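Local coordinates for uncharacterized protein (Bacteroides eggerthii, PDB 4GDZ), which is of unknown function, a DUF4251-family protein from a gut bacterium that folds into an antiparallel beta sheet and is seen here with bound magnesium, at residues A[115-120]-A[130-135]; A[141-146]-A[154-159]. One frame throughout, in Å; residues are numbered along the deposited sequence. Where two conformers were deposited one is given.

Contact 1. Residues A[115-120]-A[130-135]; sequences NINCSF and QIFLTL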
# COMPACT_ATOMS: atom_id res chain seq x y z
N ASN A 115 -15.14 -9.50 -5.34
CA ASN A 115 -14.70 -8.24 -4.72
C ASN A 115 -15.81 -7.22 -4.85
O ASN A 115 -16.49 -7.17 -5.87
CB ASN A 115 -13.41 -7.69 -5.34
CG ASN A 115 -12.31 -8.74 -5.39
OD1 ASN A 115 -11.91 -9.30 -4.37
ND2 ASN A 115 -11.84 -9.02 -6.59
N ILE A 116 -16.01 -6.43 -3.79
CA ILE A 116 -17.09 -5.45 -3.71
C ILE A 116 -16.50 -4.06 -3.50
O ILE A 116 -15.58 -3.88 -2.71
CB ILE A 116 -18.09 -5.79 -2.57
CG1 ILE A 116 -18.79 -7.12 -2.89
CG2 ILE A 116 -19.13 -4.68 -2.37
CD1 ILE A 116 -19.63 -7.63 -1.74
N ASN A 117 -16.99 -3.11 -4.28
CA ASN A 117 -16.66 -1.68 -4.09
C ASN A 117 -18.00 -0.99 -3.86
O ASN A 117 -18.94 -1.18 -4.64
CB ASN A 117 -16.05 -1.11 -5.37
CG ASN A 117 -14.66 -1.65 -5.70
OD1 ASN A 117 -13.99 -2.34 -4.91
ND2 ASN A 117 -14.21 -1.32 -6.88
N CYS A 118 -18.10 -0.18 -2.81
CA CYS A 118 -19.35 0.47 -2.42
C CYS A 118 -19.11 1.92 -1.97
O CYS A 118 -18.11 2.18 -1.32
CB CYS A 118 -19.96 -0.33 -1.25
SG CYS A 118 -21.49 0.34 -0.54
N SER A 119 -20.04 2.82 -2.25
CA SER A 119 -19.97 4.19 -1.74
C SER A 119 -21.32 4.60 -1.23
O SER A 119 -22.37 4.06 -1.65
CB SER A 119 -19.46 5.19 -2.82
OG SER A 119 -20.43 5.48 -3.81
N PHE A 120 -21.29 5.57 -0.33
CA PHE A 120 -22.50 6.16 0.23
C PHE A 120 -22.10 7.39 1.03
O PHE A 120 -20.92 7.62 1.30
CB PHE A 120 -23.30 5.15 1.09
CG PHE A 120 -22.53 4.56 2.24
CD1 PHE A 120 -21.78 3.42 2.07
CD2 PHE A 120 -22.59 5.14 3.51
CE1 PHE A 120 -21.06 2.87 3.12
CE2 PHE A 120 -21.89 4.58 4.57
CZ PHE A 120 -21.12 3.46 4.37
N GLN A 130 -18.63 11.55 2.91
CA GLN A 130 -18.69 10.58 1.82
C GLN A 130 -17.76 9.39 2.11
O GLN A 130 -16.61 9.56 2.53
CB GLN A 130 -18.32 11.25 0.51
CG GLN A 130 -18.48 10.31 -0.67
CD GLN A 130 -18.42 11.08 -1.95
OE1 GLN A 130 -17.39 11.67 -2.27
NE2 GLN A 130 -19.53 11.12 -2.66
N ILE A 131 -18.30 8.19 1.94
CA ILE A 131 -17.67 6.94 2.37
C ILE A 131 -17.44 6.04 1.15
O ILE A 131 -18.35 5.86 0.34
CB ILE A 131 -18.61 6.16 3.33
CG1 ILE A 131 -19.22 7.08 4.42
CG2 ILE A 131 -17.87 4.97 3.93
CD1 ILE A 131 -18.22 7.71 5.36
N PHE A 132 -16.25 5.46 1.04
CA PHE A 132 -15.94 4.47 0.01
C PHE A 132 -15.37 3.24 0.72
O PHE A 132 -14.42 3.34 1.47
CB PHE A 132 -14.93 5.01 -1.01
CG PHE A 132 -14.51 3.99 -2.07
CD1 PHE A 132 -15.44 3.47 -2.98
CD2 PHE A 132 -13.21 3.50 -2.10
CE1 PHE A 132 -15.07 2.52 -3.92
CE2 PHE A 132 -12.84 2.57 -3.06
CZ PHE A 132 -13.77 2.07 -3.97
N LEU A 133 -15.97 2.09 0.47
CA LEU A 133 -15.65 0.85 1.18
C LEU A 133 -15.36 -0.24 0.17
O LEU A 133 -16.10 -0.41 -0.82
CB LEU A 133 -16.84 0.49 2.08
CG LEU A 133 -16.89 -0.80 2.91
CD1 LEU A 133 -18.06 -0.71 3.87
CD2 LEU A 133 -17.06 -2.01 2.01
N THR A 134 -14.29 -1.01 0.41
CA THR A 134 -13.90 -2.10 -0.46
C THR A 134 -13.73 -3.36 0.38
O THR A 134 -13.24 -3.30 1.51
CB THR A 134 -12.59 -1.83 -1.22
OG1 THR A 134 -11.55 -1.59 -0.27
CG2 THR A 134 -12.77 -0.62 -2.16
N LEU A 135 -14.18 -4.48 -0.16
CA LEU A 135 -14.10 -5.80 0.48
C LEU A 135 -13.50 -6.75 -0.54
O LEU A 135 -14.05 -6.93 -1.62
CB LEU A 135 -15.51 -6.28 0.91
CG LEU A 135 -15.66 -7.69 1.52
CD1 LEU A 135 -15.07 -7.73 2.92
CD2 LEU A 135 -17.13 -8.12 1.56

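Contact 2. Residues A[141-146]-A[154-159]; sequences NATVTI and TMTLSG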
# COMPACT_ATOMS: atom_id res chain seq x y z
N ASN A 141 -12.05 -8.60 5.89
CA ASN A 141 -11.27 -7.37 6.03
C ASN A 141 -11.71 -6.39 4.93
O ASN A 141 -11.87 -6.76 3.76
CB ASN A 141 -9.73 -7.60 6.03
CG ASN A 141 -8.94 -6.31 6.44
OD1 ASN A 141 -8.79 -5.99 7.63
ND2 ASN A 141 -8.44 -5.59 5.45
N ALA A 142 -11.98 -5.16 5.34
CA ALA A 142 -12.44 -4.12 4.44
C ALA A 142 -11.66 -2.87 4.74
O ALA A 142 -11.18 -2.67 5.85
CB ALA A 142 -13.93 -3.88 4.63
N THR A 143 -11.55 -2.02 3.73
CA THR A 143 -10.88 -0.74 3.82
C THR A 143 -11.90 0.34 3.52
O THR A 143 -12.72 0.19 2.59
CB THR A 143 -9.71 -0.70 2.81
OG1 THR A 143 -8.84 -1.80 3.14
CG2 THR A 143 -8.94 0.63 2.87
N VAL A 144 -11.87 1.41 4.30
CA VAL A 144 -12.85 2.47 4.14
C VAL A 144 -12.10 3.80 4.06
O VAL A 144 -11.16 4.02 4.82
CB VAL A 144 -13.89 2.42 5.29
CG1 VAL A 144 -13.28 2.72 6.68
CG2 VAL A 144 -15.01 3.40 5.04
N THR A 145 -12.54 4.67 3.15
CA THR A 145 -12.10 6.06 3.11
C THR A 145 -13.26 6.96 3.44
O THR A 145 -14.36 6.81 2.87
CB THR A 145 -11.56 6.39 1.68
OG1 THR A 145 -10.47 5.49 1.43
CG2 THR A 145 -11.08 7.88 1.53
N ILE A 146 -13.01 7.88 4.35
CA ILE A 146 -13.98 8.81 4.88
C ILE A 146 -13.58 10.22 4.52
O ILE A 146 -12.47 10.69 4.86
CB ILE A 146 -14.12 8.64 6.43
CG1 ILE A 146 -14.53 7.18 6.76
CG2 ILE A 146 -15.12 9.64 7.03
CD1 ILE A 146 -13.96 6.64 8.05
N THR A 154 -9.03 13.53 3.76
CA THR A 154 -9.74 12.28 3.93
C THR A 154 -8.93 11.43 4.90
O THR A 154 -7.77 11.74 5.18
CB THR A 154 -9.93 11.56 2.58
OG1 THR A 154 -8.65 11.14 2.13
CG2 THR A 154 -10.54 12.47 1.50
N MSE A 155 -9.57 10.39 5.42
CA MSE A 155 -8.94 9.41 6.30
C MSE A 155 -9.28 8.03 5.78
O MSE A 155 -10.42 7.79 5.36
CB MSE A 155 -9.46 9.56 7.73
CG MSE A 155 -8.99 10.81 8.44
SE MSE A 155 -10.27 11.45 9.74
CE MSE A 155 -11.73 11.57 8.38
N THR A 156 -8.30 7.14 5.79
CA THR A 156 -8.46 5.76 5.29
C THR A 156 -8.08 4.82 6.43
O THR A 156 -6.99 4.93 7.01
CB THR A 156 -7.64 5.53 4.01
OG1 THR A 156 -8.15 6.38 2.96
CG2 THR A 156 -7.72 4.03 3.51
N LEU A 157 -8.99 3.90 6.74
CA LEU A 157 -8.85 2.90 7.81
C LEU A 157 -9.22 1.52 7.30
O LEU A 157 -9.90 1.39 6.29
CB LEU A 157 -9.76 3.25 8.98
CG LEU A 157 -9.44 4.62 9.60
CD1 LEU A 157 -10.29 5.74 9.00
CD2 LEU A 157 -9.62 4.56 11.11
N SER A 158 -8.76 0.49 8.00
CA SER A 158 -9.12 -0.87 7.65
C SER A 158 -9.48 -1.59 8.90
O SER A 158 -9.07 -1.21 10.01
CB SER A 158 -8.00 -1.60 6.89
OG SER A 158 -6.85 -1.83 7.68
N GLY A 159 -10.27 -2.64 8.71
CA GLY A 159 -10.74 -3.45 9.81
C GLY A 159 -11.70 -4.53 9.37
O GLY A 159 -11.62 -5.00 8.25

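Contact 1. Residues A[115-120]-A[130-135]
A beta hairpin of strands 116-123 and 128-135 brings Phe120 onto Ile131, Cys118 beside Leu133 and Ile116 beside Leu135, three antiparallel hydrogen-bonded pairs. Each is closed by two backbone N-H...O hydrogen bonds; at Cys118 and Leu133 both measure 2.8 Å from N to O. The Phe120 ring comes nearer its neighbour because CG lies between the backbone N and the carbonyl carbon (chi1 58°). Ile131 CB sits over one ring face, 3.9 Å from the centroid, in a CH-pi contact, and in one of two Ile131 conformers CG2 comes to 3.6 Å from CZ of Phe120. Ile116 and Leu135 run side by side, CD1 to CD2 4.2 Å. The opposite face carries Asn117, Ser119, Phe132 and Thr134. There Phe132 CG is anti to the backbone N (chi1 177°), which brings CD1 of the ring to 3.4 Å from Cys118 O, with Ser119 CB at the ring edge. Apolar side chains thus suit the first face, covered by helix 28-44 at Ile116 and Leu135 and by Val71 and Val73 at Phe120; on the other, the Phe132 ring and Thr134 hydroxyl suit a subunit boundary, meeting Tyr88 edge-to-face and hydrogen-bonding Gln60, both of the second subunit.

Contact 2. Residues A[141-146]-A[154-159]
Strands 141-146 and 155-159 run antiparallel at 162°, their axes 4.7 Å apart at closest approach, and the pairs Ala142-Gly159, Val144-Leu157 and Ile146-Met155 are each joined by two backbone hydrogen bonds. They form a beta hairpin within the large antiparallel sheet, and the connection between them holds the magnesium ion through Asn147, Pro148, Asn151 and Asn153, with Thr154 close by. Between the bonded pairs lie the non-hydrogen-bonded pairs Thr143-Ser158 and Thr145-Thr156, whose side chains occupy one face. Thr145 and Thr156 are joined OG1 to OG1 at 2.9 Å. In both, OG1 is anti to the carbonyl carbon (chi1 -59° and -64°), which turns the hydroxyls to meet across the strands. Thr145 OG1 is gripped a second time, by Gln60 of the second subunit, so a threonine serves well here: its hydroxyl links strand and subunit while its methyl, CG2, lies 3.6 Å from Thr156 OG1. A valine here would probably leave the Thr156 hydroxyl and the Gln60 amide of the second subunit without this mate. Next along the face, the methyls CG2 of Thr143 and Thr156 meet at 3.7 Å, and Ser158 OG bonds Gln53 on strand 46-55. The reverse face is apolar. Ile146 reaches diagonally past its direct partner, its CD1 lying 3.9 Å from CD1 of Leu157. In one of two conformers of the selenomethionine Met155, the chain bends at its last torsion so that CE comes to lie 4.1 Å from Ile146 CG2. Strand 77-85 covers these two with Val82. Gly159 pairs with Ala142, whose single methyl packs on Leu49 of strand 46-55. At the hairpin's other end, Thr154 CB lies 3.5 Å from Ile146 O.

Overall arrangement
Contacts 1 and 2 are successive beta hairpins of one antiparallel sheet, their centres about 9 Å apart. Along the chain contact 1 closes before contact 2 opens, and strands 128-135 and 141-148 are neighbours in the sheet, so four consecutive strands, 116-123 to 155-163, lie side by side. The seam between the hairpins is made by probable backbone hydrogen bonds, Phe132 O to Thr145 N and Thr134 N to Thr143 O, and, in one Ile131 conformer, by its packing on Val144. Strand 155-163 then passes the sheet on to strand 46-55, joining this half to the N-terminal strands. Both contacts also touch the second subunit, where Gln60 bonds Thr134 of contact 1 and Thr145 of contact 2.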